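Local coordinates for protein beta-lactamase Mb2281c (Mycobacterium bovis, PDB 3I7J) that is probably a serine hydrolase of the beta-lactamase and penicillin-binding protein family, likely to open beta-lactam rings, at residues P93-R97 with V180-D186. Numbering follows the deposited sequence.
Sequences PGTRR and VQFPGLD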
loop_
_atom_site.group_PDB
_atom_site.type_symbol
_atom_site.label_atom_id
_atom_site.label_comp_id
_atom_site.label_asym_id
_atom_site.label_seq_id
_atom_site.Cartn_x
_atom_site.Cartn_y
_atom_site.Cartn_z
ATOM N N PRO A 93 -11.596 -0.829 -19.680
ATOM C CA PRO A 93 -11.714 -1.119 -18.243
ATOM C C PRO A 93 -11.938 -2.602 -17.931
ATOM O O PRO A 93 -12.766 -3.259 -18.564
ATOM C CB PRO A 93 -12.904 -0.260 -17.813
ATOM C CG PRO A 93 -12.847 0.907 -18.765
ATOM C CD PRO A 93 -12.531 0.236 -20.085
ATOM N N GLY A 94 -11.188 -3.126 -16.964
ATOM C CA GLY A 94 -11.340 -4.520 -16.569
ATOM C C GLY A 94 -10.664 -5.581 -17.427
ATOM O O GLY A 94 -10.645 -6.758 -17.064
ATOM N N THR A 95 -10.101 -5.181 -18.555
ATOM C CA THR A 95 -9.448 -6.134 -19.441
ATOM C C THR A 95 -7.977 -6.304 -19.100
ATOM O O THR A 95 -7.429 -7.395 -19.222
ATOM C CB THR A 95 -9.550 -5.690 -20.904
ATOM O OG1 THR A 95 -8.773 -4.497 -21.098
ATOM C CG2 THR A 95 -11.000 -5.409 -21.263
ATOM N N ARG A 96 -7.334 -5.222 -18.679
ATOM C CA ARG A 96 -5.928 -5.299 -18.333
ATOM C C ARG A 96 -5.600 -4.737 -16.962
ATOM O O ARG A 96 -6.294 -3.872 -16.431
ATOM C CB ARG A 96 -5.064 -4.588 -19.383
ATOM C CG ARG A 96 -4.886 -5.382 -20.665
ATOM C CD ARG A 96 -3.592 -5.018 -21.375
ATOM N NE ARG A 96 -3.647 -3.707 -22.011
ATOM C CZ ARG A 96 -2.596 -3.096 -22.550
ATOM N NH1 ARG A 96 -1.404 -3.680 -22.527
ATOM N NH2 ARG A 96 -2.741 -1.904 -23.121
ATOM N N ARG A 97 -4.528 -5.259 -16.387
ATOM C CA ARG A 97 -4.066 -4.797 -15.105
ATOM C C ARG A 97 -2.797 -4.010 -15.324
ATOM O O ARG A 97 -1.757 -4.585 -15.642
ATOM C CB ARG A 97 -3.771 -5.977 -14.186
ATOM C CG ARG A 97 -3.061 -5.610 -12.895
ATOM C CD ARG A 97 -3.615 -6.434 -11.736
ATOM N NE ARG A 97 -4.823 -5.847 -11.200
ATOM C CZ ARG A 97 -5.798 -6.520 -10.596
ATOM N NH1 ARG A 97 -5.735 -7.836 -10.436
ATOM N NH2 ARG A 97 -6.846 -5.852 -10.148
ATOM N N VAL A 180 -8.404 -10.476 -4.111
ATOM C CA VAL A 180 -8.076 -10.108 -5.470
ATOM C C VAL A 180 -9.303 -9.614 -6.235
ATOM O O VAL A 180 -10.348 -10.261 -6.279
ATOM C CB VAL A 180 -7.392 -11.286 -6.234
ATOM C CG1 VAL A 180 -8.271 -12.521 -6.202
ATOM C CG2 VAL A 180 -7.096 -10.866 -7.674
ATOM N N GLN A 181 -9.145 -8.431 -6.812
ATOM C CA GLN A 181 -10.177 -7.764 -7.581
ATOM C C GLN A 181 -9.821 -7.937 -9.055
ATOM O O GLN A 181 -8.685 -7.671 -9.449
ATOM C CB GLN A 181 -10.172 -6.283 -7.212
ATOM C CG GLN A 181 -10.346 -6.016 -5.717
ATOM C CD GLN A 181 -11.754 -6.318 -5.252
ATOM O OE1 GLN A 181 -12.718 -5.952 -5.912
ATOM N NE2 GLN A 181 -11.880 -6.974 -4.107
ATOM N N PHE A 182 -10.782 -8.370 -9.867
ATOM C CA PHE A 182 -10.526 -8.601 -11.290
ATOM C C PHE A 182 -9.406 -9.648 -11.395
ATOM O O PHE A 182 -8.322 -9.374 -11.902
ATOM C CB PHE A 182 -10.094 -7.305 -11.978
ATOM C CG PHE A 182 -11.097 -6.191 -11.870
ATOM C CD1 PHE A 182 -12.225 -6.155 -12.699
ATOM C CD2 PHE A 182 -10.917 -5.173 -10.934
ATOM C CE1 PHE A 182 -13.163 -5.117 -12.597
ATOM C CE2 PHE A 182 -11.839 -4.131 -10.815
ATOM C CZ PHE A 182 -12.970 -4.098 -11.649
ATOM N N PRO A 183 -9.659 -10.868 -10.898
ATOM C CA PRO A 183 -8.688 -11.965 -10.925
ATOM C C PRO A 183 -8.399 -12.450 -12.338
ATOM O O PRO A 183 -9.210 -12.259 -13.244
ATOM C CB PRO A 183 -9.376 -13.041 -10.095
ATOM C CG PRO A 183 -10.817 -12.842 -10.465
ATOM C CD PRO A 183 -10.942 -11.333 -10.336
ATOM N N GLY A 184 -7.239 -13.076 -12.515
ATOM C CA GLY A 184 -6.872 -13.614 -13.811
ATOM C C GLY A 184 -6.080 -12.680 -14.696
ATOM O O GLY A 184 -5.597 -13.096 -15.743
ATOM N N LEU A 185 -5.935 -11.425 -14.278
ATOM C CA LEU A 185 -5.201 -10.447 -15.070
ATOM C C LEU A 185 -3.686 -10.486 -14.858
ATOM O O LEU A 185 -3.196 -10.494 -13.724
ATOM C CB LEU A 185 -5.730 -9.041 -14.773
ATOM C CG LEU A 185 -7.219 -8.799 -15.048
ATOM C CD1 LEU A 185 -7.566 -7.365 -14.678
ATOM C CD2 LEU A 185 -7.541 -9.062 -16.527
ATOM N N ASP A 186 -2.955 -10.510 -15.969
ATOM C CA ASP A 186 -1.496 -10.542 -15.956
ATOM C C ASP A 186 -0.951 -9.140 -16.139
ATOM O O ASP A 186 -1.664 -8.240 -16.577
ATOM C CB ASP A 186 -0.965 -11.417 -17.092
ATOM C CG ASP A 186 -1.054 -12.894 -16.783
ATOM O OD1 ASP A 186 -1.590 -13.262 -15.718
ATOM O OD2 ASP A 186 -0.584 -13.694 -17.611
HETATM O O HOH W 1 -4.702 -10.479 -11.366
HETATM O O HOH W 2 -3.779 -7.703 -18.005
#
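Arg97 runs alongside the type II beta turn Phe182-Leu185 to the backbone carbonyl of Gln181, joining two loops of the helical region of a beta-lactamase-like fold: one leads into helix 101-115, the other into strand 187-189. Among the polar contacts, Arg97 NH2 donates to Gln181 O at 2.7 Å, with the oxygen close to the guanidinium plane and the N-H pointing fairly straight at it (155°). NH1 adds a weak bond to the same oxygen, making a lopsided fork, while a second NH2 bond goes to Ala77 O. The chain gets there with CG anti to the backbone N (chi1 170°) and bends at chi2 and chi3, which carry the buried guanidinium past Leu185. The side chain also lies near Ser40 and Lys43 of a probable SxxK motif and Tyr99, which may supply the (S/Y)xN hydroxyl, without touching them.

Van der Waals packing centres on Leu185. Its CB meets Arg97 CB at 3.7 Å, and its two methyls lie against the 94-96 backbone, CD2 tight against Thr95 O at 3.2 Å. Farther along, the Phe182 ring has Gly94 CA obliquely 4.3 Å from its CD1, and it also meets His74.

Two waters bridge the loops. One accepts from Arg97 NH1 and donates to Leu185 O; the other accepts from Arg97 N at 3.0 Å and donates to Asp186 O at 2.6 Å.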